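Local structure of DNA repair protein RAD7 (Saccharomyces cerevisiae, 5ZB2) at residues S161-F166 against S188-I193; I139-W144 against T167-S172; A260-K265 against S289-N294; S252-G257 against T281-Y286. The protein works in the global genome repair complex, promoting nucleotide excision repair of nontranscribed DNA damaged by UV light, bulky adducts or cross-links. All coordinates share one frame; numbering follows the deposited sequence.

Interaction 1. Residues S161-F166 against S188-I193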
loop_
_atom_site.group_PDB
_atom_site.type_symbol
_atom_site.label_atom_id
_atom_site.label_comp_id
_atom_site.label_asym_id
_atom_site.label_seq_id
_atom_site.Cartn_x
_atom_site.Cartn_y
_atom_site.Cartn_z
ATOM N N SER A 161 -12.183 15.086 15.980
ATOM C CA SER A 161 -11.563 16.173 16.722
ATOM C C SER A 161 -10.344 16.694 15.970
ATOM O O SER A 161 -9.720 15.980 15.180
ATOM C CB SER A 161 -11.149 15.723 18.128
ATOM O OG SER A 161 -12.235 15.134 18.818
ATOM N N ASN A 162 -10.019 17.962 16.233
ATOM C CA ASN A 162 -8.748 18.573 15.839
ATOM C C ASN A 162 -8.522 18.527 14.324
ATOM O O ASN A 162 -7.552 17.948 13.829
ATOM C CB ASN A 162 -7.585 17.908 16.584
ATOM C CG ASN A 162 -7.472 18.384 18.013
ATOM O OD1 ASN A 162 -7.486 19.584 18.276
ATOM N ND2 ASN A 162 -7.376 17.447 18.947
ATOM N N THR A 163 -9.421 19.183 13.591
ATOM C CA THR A 163 -9.221 19.397 12.158
ATOM C C THR A 163 -10.143 20.513 11.699
ATOM O O THR A 163 -11.354 20.439 11.923
ATOM C CB THR A 163 -9.486 18.122 11.358
ATOM O OG1 THR A 163 -9.429 18.423 9.959
ATOM C CG2 THR A 163 -10.855 17.528 11.694
ATOM N N HIS A 164 -9.583 21.539 11.057
ATOM C CA HIS A 164 -10.390 22.633 10.535
ATOM C C HIS A 164 -10.919 22.344 9.134
ATOM O O HIS A 164 -11.584 23.203 8.548
ATOM C CB HIS A 164 -9.598 23.953 10.548
ATOM C CG HIS A 164 -8.429 23.990 9.612
ATOM N ND1 HIS A 164 -8.554 23.839 8.246
ATOM C CD2 HIS A 164 -7.111 24.202 9.845
ATOM C CE1 HIS A 164 -7.363 23.936 7.682
ATOM N NE2 HIS A 164 -6.471 24.155 8.631
ATOM N N ARG A 165 -10.654 21.153 8.598
ATOM C CA ARG A 165 -11.167 20.745 7.298
ATOM C C ARG A 165 -12.459 19.945 7.401
ATOM O O ARG A 165 -13.006 19.546 6.370
ATOM C CB ARG A 165 -10.108 19.933 6.543
ATOM C CG ARG A 165 -9.001 20.790 5.941
ATOM C CD ARG A 165 -7.878 19.949 5.351
ATOM N NE ARG A 165 -6.849 20.778 4.734
ATOM C CZ ARG A 165 -5.589 20.394 4.533
ATOM N NH1 ARG A 165 -5.179 19.191 4.911
ATOM N NH2 ARG A 165 -4.727 21.227 3.968
ATOM N N PHE A 166 -12.951 19.692 8.613
ATOM C CA PHE A 166 -14.295 19.150 8.816
ATOM C C PHE A 166 -15.254 20.335 8.881
ATOM O O PHE A 166 -15.441 20.947 9.935
ATOM C CB PHE A 166 -14.355 18.301 10.079
ATOM C CG PHE A 166 -15.608 17.485 10.198
ATOM C CD1 PHE A 166 -15.756 16.318 9.470
ATOM C CD2 PHE A 166 -16.639 17.885 11.035
ATOM C CE1 PHE A 166 -16.910 15.557 9.571
ATOM C CE2 PHE A 166 -17.796 17.129 11.143
ATOM C CZ PHE A 166 -17.932 15.964 10.409
ATOM N N SER A 188 -15.239 18.143 18.670
ATOM C CA SER A 188 -14.271 18.759 19.574
ATOM C C SER A 188 -13.212 19.496 18.772
ATOM O O SER A 188 -12.517 18.889 17.951
ATOM C CB SER A 188 -13.620 17.705 20.473
ATOM O OG SER A 188 -12.443 18.218 21.075
ATOM N N ARG A 189 -13.076 20.798 19.025
ATOM C CA ARG A 189 -12.016 21.606 18.428
ATOM C C ARG A 189 -12.070 21.535 16.900
ATOM O O ARG A 189 -11.098 21.183 16.225
ATOM C CB ARG A 189 -10.646 21.166 18.955
ATOM C CG ARG A 189 -10.415 21.494 20.420
ATOM C CD ARG A 189 -8.968 21.257 20.834
ATOM N NE ARG A 189 -8.717 21.699 22.205
ATOM C CZ ARG A 189 -8.424 22.951 22.552
ATOM N NH1 ARG A 189 -8.341 23.905 21.634
ATOM N NH2 ARG A 189 -8.214 23.253 23.828
ATOM N N LEU A 190 -13.241 21.880 16.363
ATOM C CA LEU A 190 -13.488 21.905 14.924
ATOM C C LEU A 190 -13.695 23.364 14.521
ATOM O O LEU A 190 -14.798 23.904 14.641
ATOM C CB LEU A 190 -14.684 21.027 14.571
ATOM C CG LEU A 190 -14.573 19.585 15.086
ATOM C CD1 LEU A 190 -15.855 18.813 14.817
ATOM C CD2 LEU A 190 -13.379 18.861 14.463
ATOM N N ASP A 191 -12.625 23.995 14.033
ATOM C CA ASP A 191 -12.610 25.444 13.859
ATOM C C ASP A 191 -13.581 25.927 12.789
ATOM O O ASP A 191 -13.961 27.101 12.810
ATOM C CB ASP A 191 -11.192 25.914 13.514
ATOM C CG ASP A 191 -10.250 25.868 14.710
ATOM O OD1 ASP A 191 -10.577 25.216 15.725
ATOM O OD2 ASP A 191 -9.172 26.490 14.631
ATOM N N SER A 192 -13.982 25.064 11.856
ATOM C CA SER A 192 -14.841 25.458 10.748
ATOM C C SER A 192 -16.311 25.139 10.988
ATOM O O SER A 192 -17.140 25.405 10.113
ATOM C CB SER A 192 -14.377 24.771 9.458
ATOM O OG SER A 192 -13.083 25.210 9.071
ATOM N N ILE A 193 -16.653 24.579 12.138
ATOM C CA ILE A 193 -18.022 24.179 12.433
ATOM C C ILE A 193 -18.738 25.341 13.105
ATOM O O ILE A 193 -18.238 25.912 14.081
ATOM C CB ILE A 193 -18.047 22.924 13.322
ATOM C CG1 ILE A 193 -17.476 21.712 12.571
ATOM C CG2 ILE A 193 -19.461 22.629 13.822
ATOM C CD1 ILE A 193 -18.246 21.298 11.321
HETATM O O HOH W 1 -13.423 22.133 11.691
#
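The ring of Phe166 meets Leu190 and Ile193 at a slant, its CD2 lying 4.0 Å from Leu190 CD1 and 3.8 Å from Ile193 CD1, while the indole of Trp144 packs with the same ring edge-to-face. The contact belongs to the leucine-rich-repeat solenoid of Rad7, where two neighbouring parallel strands, 157-161 and 184-188, run out into loops. The second pair of flat groups is the Asn162 amide and the Arg189 guanidinium, whose planes are 13° apart as the two side chains run side by side in the same direction. They touch through the arginine's methylenes: Asn162 OD1 rests 3.4 Å from Arg189 CD. The polar ends find partners in the repeats on either side, Asn162 ND2 with Asp134 before and the guanidinium with Tyr215 after, in a cation-pi contact.

Ser161 and Ser188 form the last parallel bridge, and Asn162 N donates to Ser188 O (3.2 Å, 155° at the hydrogen). Asn162 and Arg189 both adopt a left-handed backbone conformation, so the two chains leave their strands through matching bends.

Both methyls of Leu190 meet the 161-166 loop, CD1 at the Phe166 ring and CD2 at Thr163 O, 3.6 Å away. With CG opposite the backbone N (chi1 -168°), Phe166 sends its ring onto Ile160 and Phe158. Polar backbone atoms beyond are gathered by one water, which donates to Thr163 O and Phe166 O and accepts from Ser192 N. Beside it, Ser192 OG donates to His164 O at 2.6 Å, somewhat tilted from the carbonyl plane.

Interaction 2. Residues I139-W144 against T167-S172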
loop_
_atom_site.group_PDB
_atom_site.type_symbol
_atom_site.label_atom_id
_atom_site.label_comp_id
_atom_site.label_asym_id
_atom_site.label_seq_id
_atom_site.Cartn_x
_atom_site.Cartn_y
_atom_site.Cartn_z
ATOM N N ILE A 139 -8.024 14.885 5.632
ATOM C CA ILE A 139 -9.300 14.619 4.972
ATOM C C ILE A 139 -10.002 15.940 4.672
ATOM O O ILE A 139 -10.270 16.736 5.580
ATOM C CB ILE A 139 -10.187 13.719 5.845
ATOM C CG1 ILE A 139 -9.414 12.496 6.368
ATOM C CG2 ILE A 139 -11.425 13.285 5.071
ATOM C CD1 ILE A 139 -8.935 11.531 5.296
ATOM N N ASN A 140 -10.323 16.171 3.401
ATOM C CA ASN A 140 -11.073 17.357 3.012
ATOM C C ASN A 140 -12.573 17.060 3.008
ATOM O O ASN A 140 -13.010 15.910 3.105
ATOM C CB ASN A 140 -10.619 17.871 1.642
ATOM C CG ASN A 140 -10.891 16.893 0.516
ATOM O OD1 ASN A 140 -11.715 15.988 0.640
ATOM N ND2 ASN A 140 -10.198 17.077 -0.601
ATOM N N GLU A 141 -13.366 18.129 2.890
ATOM C CA GLU A 141 -14.811 18.006 3.070
ATOM C C GLU A 141 -15.414 17.021 2.080
ATOM O O GLU A 141 -16.330 16.267 2.424
ATOM C CB GLU A 141 -15.481 19.376 2.942
ATOM C CG GLU A 141 -15.172 20.133 1.655
ATOM C CD GLU A 141 -16.012 21.400 1.511
ATOM O OE1 GLU A 141 -16.362 21.762 0.370
ATOM O OE2 GLU A 141 -16.331 22.031 2.542
ATOM N N ASP A 142 -14.906 17.004 0.848
ATOM C CA ASP A 142 -15.466 16.118 -0.164
ATOM C C ASP A 142 -15.190 14.657 0.157
ATOM O O ASP A 142 -16.023 13.793 -0.138
ATOM C CB ASP A 142 -14.908 16.490 -1.534
ATOM C CG ASP A 142 -15.298 17.893 -1.949
ATOM O OD1 ASP A 142 -16.385 18.055 -2.544
ATOM O OD2 ASP A 142 -14.526 18.834 -1.665
ATOM N N THR A 143 -14.046 14.358 0.772
ATOM C CA THR A 143 -13.789 12.988 1.198
ATOM C C THR A 143 -14.711 12.592 2.343
ATOM O O THR A 143 -15.230 11.469 2.364
ATOM C CB THR A 143 -12.326 12.825 1.606
ATOM O OG1 THR A 143 -11.487 13.177 0.503
ATOM C CG2 THR A 143 -12.039 11.386 2.013
ATOM N N TRP A 144 -14.937 13.499 3.298
ATOM C CA TRP A 144 -15.875 13.211 4.379
ATOM C C TRP A 144 -17.229 12.790 3.823
ATOM O O TRP A 144 -17.827 11.813 4.285
ATOM C CB TRP A 144 -16.028 14.428 5.297
ATOM C CG TRP A 144 -14.835 14.678 6.173
ATOM C CD1 TRP A 144 -14.094 15.824 6.245
ATOM C CD2 TRP A 144 -14.242 13.759 7.099
ATOM N NE1 TRP A 144 -13.080 15.674 7.160
ATOM C CE2 TRP A 144 -13.150 14.416 7.698
ATOM C CE3 TRP A 144 -14.531 12.445 7.479
ATOM C CZ2 TRP A 144 -12.345 13.805 8.651
ATOM C CZ3 TRP A 144 -13.728 11.838 8.432
ATOM C CH2 TRP A 144 -12.648 12.518 9.004
ATOM N N THR A 167 -15.864 20.658 7.750
ATOM C CA THR A 167 -16.614 21.893 7.594
ATOM C C THR A 167 -18.092 21.681 7.907
ATOM O O THR A 167 -18.555 20.565 8.142
ATOM C CB THR A 167 -16.456 22.422 6.170
ATOM O OG1 THR A 167 -17.089 21.514 5.259
ATOM C CG2 THR A 167 -14.974 22.548 5.810
ATOM N N ASP A 168 -18.840 22.787 7.903
ATOM C CA ASP A 168 -20.290 22.702 8.061
ATOM C C ASP A 168 -20.905 21.788 7.007
ATOM O O ASP A 168 -21.825 21.015 7.303
ATOM C CB ASP A 168 -20.901 24.103 7.990
ATOM C CG ASP A 168 -20.721 24.883 9.281
ATOM O OD1 ASP A 168 -20.834 24.273 10.369
ATOM O OD2 ASP A 168 -20.463 26.104 9.214
ATOM N N LYS A 169 -20.399 21.848 5.772
ATOM C CA LYS A 169 -20.878 20.939 4.737
ATOM C C LYS A 169 -20.671 19.487 5.146
ATOM O O LYS A 169 -21.549 18.642 4.934
ATOM C CB LYS A 169 -20.166 21.228 3.416
ATOM C CG LYS A 169 -20.769 20.520 2.213
ATOM C CD LYS A 169 -19.998 20.834 0.937
ATOM C CE LYS A 169 -20.822 20.537 -0.312
ATOM N NZ LYS A 169 -21.290 19.125 -0.377
ATOM N N SER A 170 -19.515 19.178 5.738
ATOM C CA SER A 170 -19.234 17.808 6.159
ATOM C C SER A 170 -20.176 17.372 7.270
ATOM O O SER A 170 -20.627 16.222 7.295
ATOM C CB SER A 170 -17.782 17.691 6.622
ATOM O OG SER A 170 -16.908 18.316 5.701
ATOM N N LEU A 171 -20.465 18.273 8.212
ATOM C CA LEU A 171 -21.438 17.973 9.257
ATOM C C LEU A 171 -22.812 17.680 8.664
ATOM O O LEU A 171 -23.495 16.740 9.093
ATOM C CB LEU A 171 -21.517 19.140 10.240
ATOM C CG LEU A 171 -22.553 19.014 11.358
ATOM C CD1 LEU A 171 -22.228 17.832 12.258
ATOM C CD2 LEU A 171 -22.628 20.297 12.158
ATOM N N SER A 172 -23.242 18.480 7.683
ATOM C CA SER A 172 -24.527 18.230 7.036
ATOM C C SER A 172 -24.562 16.849 6.390
ATOM O O SER A 172 -25.560 16.129 6.505
ATOM C CB SER A 172 -24.814 19.311 5.995
ATOM O OG SER A 172 -25.008 20.570 6.610
#
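Glu141 and Trp144 carry the contact of 139-144 with Thr167, Lys169 and Ser170, where two neighbouring helices of the repeat solenoid begin. Ahead of them, Ile139 lays CG2 over the centre of one face of the Trp144 ring, and Asn140 caps helix 141-150, its OD1 accepting from Thr143 N at 2.8 Å. Glu141 comes next. Its CG sits between the backbone N and the carbonyl carbon (chi1 54°), from where the extended chain brings OE2 to the Thr167 hydroxyl. Thr167 OG1 donates to Glu141 OE2 over 2.9 Å, on the anti side and 23° out of the carboxylate plane. Glu141 CB rests on Ser170 OG (3.3 Å), and its carboxylate crosses the Lys169 chain, with OE1 against CD (3.8 Å). Trp144 then adds CB, 3.9 Å from Ser170 CB.

Thr167 is the N-cap of helix 168-178: its OG1 accepts from Ser170 OG at 3.2 Å and, weakly, from Ser170 N. A valine in its place would probably leave Glu141 OE2 without this donor and Ser170 N without its cap. The threonine hydroxyl thus relays hydrogen bonding from Ser170 to the carboxylate, whose negative charge is probably favoured by the nearby helix start.

Interaction 3. Residues A260-K265 against S289-N294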
loop_
_atom_site.group_PDB
_atom_site.type_symbol
_atom_site.label_atom_id
_atom_site.label_comp_id
_atom_site.label_asym_id
_atom_site.label_seq_id
_atom_site.Cartn_x
_atom_site.Cartn_y
_atom_site.Cartn_z
ATOM N N ALA A 260 -35.522 20.228 32.925
ATOM C CA ALA A 260 -36.775 19.915 32.250
ATOM C C ALA A 260 -36.777 18.495 31.699
ATOM O O ALA A 260 -37.783 17.786 31.813
ATOM C CB ALA A 260 -37.024 20.916 31.123
ATOM N N PHE A 261 -35.663 18.055 31.108
ATOM C CA PHE A 261 -35.675 16.887 30.238
ATOM C C PHE A 261 -34.803 15.729 30.703
ATOM O O PHE A 261 -34.750 14.709 30.006
ATOM C CB PHE A 261 -35.246 17.294 28.824
ATOM C CG PHE A 261 -36.131 18.336 28.202
ATOM C CD1 PHE A 261 -37.464 18.065 27.941
ATOM C CD2 PHE A 261 -35.627 19.580 27.871
ATOM C CE1 PHE A 261 -38.280 19.023 27.365
ATOM C CE2 PHE A 261 -36.438 20.538 27.295
ATOM C CZ PHE A 261 -37.763 20.260 27.041
ATOM N N ILE A 262 -34.129 15.836 31.844
ATOM C CA ILE A 262 -33.382 14.703 32.389
ATOM C C ILE A 262 -34.290 13.983 33.381
ATOM O O ILE A 262 -34.808 14.620 34.310
ATOM C CB ILE A 262 -32.073 15.148 33.063
ATOM C CG1 ILE A 262 -31.132 15.818 32.057
ATOM C CG2 ILE A 262 -31.383 13.964 33.738
ATOM C CD1 ILE A 262 -30.577 14.885 30.985
ATOM N N PRO A 263 -34.510 12.676 33.240
ATOM C CA PRO A 263 -35.411 11.983 34.168
ATOM C C PRO A 263 -34.832 11.903 35.570
ATOM O O PRO A 263 -33.614 11.869 35.765
ATOM C CB PRO A 263 -35.558 10.590 33.549
ATOM C CG PRO A 263 -34.307 10.396 32.767
ATOM C CD PRO A 263 -33.936 11.755 32.243
ATOM N N GLU A 264 -35.737 11.860 36.553
ATOM C CA GLU A 264 -35.318 11.807 37.951
ATOM C C GLU A 264 -34.466 10.574 38.217
ATOM O O GLU A 264 -33.490 10.635 38.974
ATOM C CB GLU A 264 -36.544 11.824 38.867
ATOM C CG GLU A 264 -37.551 12.915 38.532
ATOM C CD GLU A 264 -38.614 13.087 39.602
ATOM O OE1 GLU A 264 -38.520 14.056 40.385
ATOM O OE2 GLU A 264 -39.540 12.250 39.664
ATOM N N LYS A 265 -34.828 9.442 37.612
ATOM C CA LYS A 265 -33.970 8.260 37.589
ATOM C C LYS A 265 -32.953 8.488 36.476
ATOM O O LYS A 265 -33.075 7.987 35.356
ATOM C CB LYS A 265 -34.784 6.991 37.364
ATOM C CG LYS A 265 -36.050 6.894 38.199
ATOM C CD LYS A 265 -35.753 6.934 39.687
ATOM C CE LYS A 265 -37.031 6.862 40.506
ATOM N NZ LYS A 265 -36.760 6.950 41.966
ATOM N N SER A 289 -30.701 18.424 43.199
ATOM C CA SER A 289 -31.651 17.971 44.206
ATOM C C SER A 289 -32.865 17.301 43.581
ATOM O O SER A 289 -33.542 16.520 44.256
ATOM C CB SER A 289 -32.095 19.139 45.086
ATOM O OG SER A 289 -32.954 20.012 44.378
ATOM N N LYS A 290 -33.143 17.570 42.305
ATOM C CA LYS A 290 -34.313 16.988 41.656
ATOM C C LYS A 290 -34.061 15.555 41.202
ATOM O O LYS A 290 -34.972 14.721 41.247
ATOM C CB LYS A 290 -34.724 17.850 40.463
ATOM C CG LYS A 290 -35.873 17.273 39.654
ATOM C CD LYS A 290 -36.164 18.119 38.436
ATOM C CE LYS A 290 -37.432 17.667 37.734
ATOM N NZ LYS A 290 -37.326 16.275 37.213
ATOM N N VAL A 291 -32.845 15.246 40.761
ATOM C CA VAL A 291 -32.564 13.979 40.103
ATOM C C VAL A 291 -31.700 13.109 41.004
ATOM O O VAL A 291 -31.076 13.573 41.962
ATOM C CB VAL A 291 -31.886 14.187 38.732
ATOM C CG1 VAL A 291 -32.759 15.057 37.842
ATOM C CG2 VAL A 291 -30.498 14.803 38.898
ATOM N N GLU A 292 -31.672 11.819 40.680
ATOM C CA GLU A 292 -30.835 10.841 41.363
ATOM C C GLU A 292 -29.741 10.394 40.404
ATOM O O GLU A 292 -30.033 9.859 39.329
ATOM C CB GLU A 292 -31.660 9.646 41.838
ATOM C CG GLU A 292 -32.721 9.999 42.863
ATOM C CD GLU A 292 -33.493 8.786 43.347
ATOM O OE1 GLU A 292 -33.269 7.682 42.807
ATOM O OE2 GLU A 292 -34.323 8.937 44.269
ATOM N N LEU A 293 -28.488 10.615 40.794
ATOM C CA LEU A 293 -27.349 10.307 39.938
ATOM C C LEU A 293 -26.604 9.077 40.441
ATOM O O LEU A 293 -25.394 9.134 40.688
ATOM C CB LEU A 293 -26.414 11.513 39.874
ATOM C CG LEU A 293 -27.068 12.774 39.308
ATOM C CD1 LEU A 293 -26.254 14.010 39.640
ATOM C CD2 LEU A 293 -27.237 12.631 37.806
ATOM N N ASN A 294 -27.320 7.958 40.581
ATOM C CA ASN A 294 -26.758 6.742 41.158
ATOM C C ASN A 294 -25.783 6.031 40.231
ATOM O O ASN A 294 -25.162 5.051 40.656
ATOM C CB ASN A 294 -27.882 5.773 41.535
ATOM C CG ASN A 294 -28.760 6.301 42.651
ATOM O OD1 ASN A 294 -28.290 6.997 43.552
ATOM N ND2 ASN A 294 -30.044 5.968 42.600
HETATM O O HOH W 2 -37.941 14.986 34.667
#
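Glu264 and Val291 bring their backbones together at the tight part of this contact, their CA atoms only 4.1 Å apart. Glu292 N donates to Glu264 O at 2.8 Å, nearly straight (163° at the hydrogen) and in the carbonyl plane. The same oxygen has Val291 CA 3.6 Å away. Val291 packs beside this bond: its CG1 lies 3.9 Å from Pro263 O and also near the Ile262 carbonyl. Between the side chains, Ile262 CG2 is a looser neighbour of Val291 CG1, while Ile262 also packs on Phe287.

Both segments run from the last part of a helix of the leucine-rich-repeat solenoid, 251-261 or 281-290, into the loop that leads to the next strand, 270-272 or 298-300. The backbones are joined here by a single bridge, Lys265 with Glu292, and a backbone bond between Glu292 and Cys266 continues the link.

On the looser, outer side the charged pairs meet only at long range. Lys265 and Glu292 lie side by side and point the same way, yet Lys265 NZ stays 3.7 Å from Glu292 OE1, a long salt bridge. An alanine at Glu292 would probably keep the backbone bond but leave the Lys265 ammonium without its opposite charge in this contact. Lys290 crosses Glu264 at about a right angle, and its bent end (chi4 -63°) sets NZ 3.6 Å from Glu264 CG. The charged atoms remain apart, Lys290 NZ being 4.1 Å from Glu264 OE1. A water links the ammonium to the backbone instead, accepting from Lys290 NZ at 2.9 Å and donating to Ile262 O.

Interaction 4. Residues S252-G257 against T281-Y286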
loop_
_atom_site.group_PDB
_atom_site.type_symbol
_atom_site.label_atom_id
_atom_site.label_comp_id
_atom_site.label_asym_id
_atom_site.label_seq_id
_atom_site.Cartn_x
_atom_site.Cartn_y
_atom_site.Cartn_z
ATOM N N SER A 252 -29.858 29.303 32.097
ATOM C CA SER A 252 -31.025 28.969 31.285
ATOM C C SER A 252 -30.943 27.535 30.779
ATOM O O SER A 252 -31.928 26.788 30.816
ATOM C CB SER A 252 -31.145 29.948 30.118
ATOM O OG SER A 252 -32.177 29.546 29.240
ATOM N N MET A 253 -29.766 27.133 30.295
ATOM C CA MET A 253 -29.574 25.748 29.876
ATOM C C MET A 253 -29.821 24.794 31.036
ATOM O O MET A 253 -30.356 23.694 30.845
ATOM C CB MET A 253 -28.162 25.559 29.318
ATOM C CG MET A 253 -27.893 24.184 28.740
ATOM S SD MET A 253 -27.322 22.966 29.946
ATOM C CE MET A 253 -25.638 23.521 30.222
ATOM N N ILE A 254 -29.449 25.205 32.249
ATOM C CA ILE A 254 -29.606 24.342 33.415
ATOM C C ILE A 254 -31.073 24.264 33.822
ATOM O O ILE A 254 -31.598 23.182 34.106
ATOM C CB ILE A 254 -28.739 24.849 34.583
ATOM C CG1 ILE A 254 -27.265 24.971 34.170
ATOM C CG2 ILE A 254 -28.903 23.940 35.803
ATOM C CD1 ILE A 254 -26.595 23.659 33.823
ATOM N N ILE A 255 -31.748 25.412 33.871
ATOM C CA ILE A 255 -33.118 25.461 34.367
ATOM C C ILE A 255 -34.091 24.949 33.314
ATOM O O ILE A 255 -34.967 24.128 33.605
ATOM C CB ILE A 255 -33.466 26.895 34.808
ATOM C CG1 ILE A 255 -32.481 27.386 35.877
ATOM C CG2 ILE A 255 -34.904 26.974 35.323
ATOM C CD1 ILE A 255 -32.408 26.514 37.116
ATOM N N ASN A 256 -33.957 25.426 32.079
ATOM C CA ASN A 256 -34.915 25.117 31.026
ATOM C C ASN A 256 -34.529 23.903 30.192
ATOM O O ASN A 256 -35.357 23.434 29.401
ATOM C CB ASN A 256 -35.081 26.331 30.109
ATOM C CG ASN A 256 -35.458 27.586 30.875
ATOM O OD1 ASN A 256 -34.753 28.596 30.831
ATOM N ND2 ASN A 256 -36.575 27.525 31.587
ATOM N N GLY A 257 -33.311 23.385 30.345
ATOM C CA GLY A 257 -32.864 22.237 29.577
ATOM C C GLY A 257 -32.648 20.987 30.406
ATOM O O GLY A 257 -33.421 20.029 30.309
ATOM N N THR A 281 -23.810 28.436 41.160
ATOM C CA THR A 281 -24.001 27.398 42.165
ATOM C C THR A 281 -25.480 27.086 42.354
ATOM O O THR A 281 -25.859 25.928 42.564
ATOM C CB THR A 281 -23.385 27.851 43.489
ATOM O OG1 THR A 281 -22.024 28.239 43.268
ATOM C CG2 THR A 281 -23.444 26.740 44.529
ATOM N N ASP A 282 -26.328 28.112 42.282
ATOM C CA ASP A 282 -27.750 27.936 42.551
ATOM C C ASP A 282 -28.400 27.008 41.533
ATOM O O ASP A 282 -29.136 26.085 41.902
ATOM C CB ASP A 282 -28.437 29.302 42.555
ATOM C CG ASP A 282 -27.883 30.228 43.623
ATOM O OD1 ASP A 282 -27.598 29.741 44.737
ATOM O OD2 ASP A 282 -27.728 31.437 43.347
ATOM N N SER A 283 -28.147 27.238 40.243
ATOM C CA SER A 283 -28.820 26.444 39.219
ATOM C C SER A 283 -28.459 24.966 39.338
ATOM O O SER A 283 -29.334 24.099 39.228
ATOM C CB SER A 283 -28.480 26.972 37.826
ATOM O OG SER A 283 -27.129 26.712 37.483
ATOM N N LEU A 284 -27.182 24.658 39.581
ATOM C CA LEU A 284 -26.768 23.260 39.658
ATOM C C LEU A 284 -27.279 22.601 40.932
ATOM O O LEU A 284 -27.657 21.422 40.915
ATOM C CB LEU A 284 -25.247 23.145 39.568
ATOM C CG LEU A 284 -24.626 23.431 38.192
ATOM C CD1 LEU A 284 -23.135 23.167 38.227
ATOM C CD2 LEU A 284 -25.264 22.609 37.074
ATOM N N SER A 285 -27.304 23.336 42.045
ATOM C CA SER A 285 -27.925 22.804 43.253
ATOM C C SER A 285 -29.390 22.487 42.996
ATOM O O SER A 285 -29.880 21.408 43.347
ATOM C CB SER A 285 -27.789 23.798 44.407
ATOM O OG SER A 285 -26.437 23.955 44.793
ATOM N N TYR A 286 -30.100 23.423 42.362
ATOM C CA TYR A 286 -31.504 23.217 42.022
ATOM C C TYR A 286 -31.684 21.954 41.191
ATOM O O TYR A 286 -32.609 21.167 41.431
ATOM C CB TYR A 286 -32.012 24.455 41.278
ATOM C CG TYR A 286 -33.344 24.334 40.578
ATOM C CD1 TYR A 286 -34.536 24.515 41.271
ATOM C CD2 TYR A 286 -33.410 24.094 39.212
ATOM C CE1 TYR A 286 -35.754 24.432 40.629
ATOM C CE2 TYR A 286 -34.625 24.007 38.561
ATOM C CZ TYR A 286 -35.792 24.179 39.276
ATOM O OH TYR A 286 -37.001 24.095 38.634
#
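Ile255 brings its CD1 methyl obliquely up to the CD2-CE2 bond of Tyr286, 3.4 Å from Tyr286 CD2 and 3.6 Å from Tyr286 CE2. The two side chains meet at about a right angle. Tyr286 carries CG opposite its backbone N (chi1 167°), which swings the ring across to the other helix, where it also touches Thr259. Its hydroxyl is hydrogen-bonded to a glycerol, probably from the crystallisation liquor.

The helices concerned, 252-257 and 281-286, are neighbours in the row that forms the convex side of a leucine-rich-repeat solenoid. Their axes come within 9.3 Å and run the same way, 25° apart. Ser283 is the small residue facing Ile254, which packs CG2 onto Ser283 CB at 3.7 Å and onto Ser283 O at 3.5 Å. The serine hydroxyl is engaged by Asp251 and Thr280 O, so it can lie beside isoleucine carbons without losing its polar partners. Deeper in, Ile254 and Leu284 both rest on Ile279, and there Ile254 CD1 meets Leu284 CD2 at 3.7 Å.

Overall arrangement
All four contacts join neighbouring turns of the leucine-rich-repeat solenoid that makes up most of this Rad7 fragment, at two places. Interactions 1 and 2 touch each other, Ile193 CD1 lying 3.3 Å from Thr167 O: the first ties strand ends and the loops after them, the second the starts of helices 141-150 and 168-178. Interactions 3 and 4, centres 12 Å apart, share helices 251-261 and 281-290. Interaction 4 is the most buried and packs by apolar side chains, whereas interaction 3, at and past the helix ends, mixes a backbone bond with long charge pairs. Interactions 1 and 2, partly buried, rely more on hydroxyls, with water added in interaction 1. The two pairs do not touch.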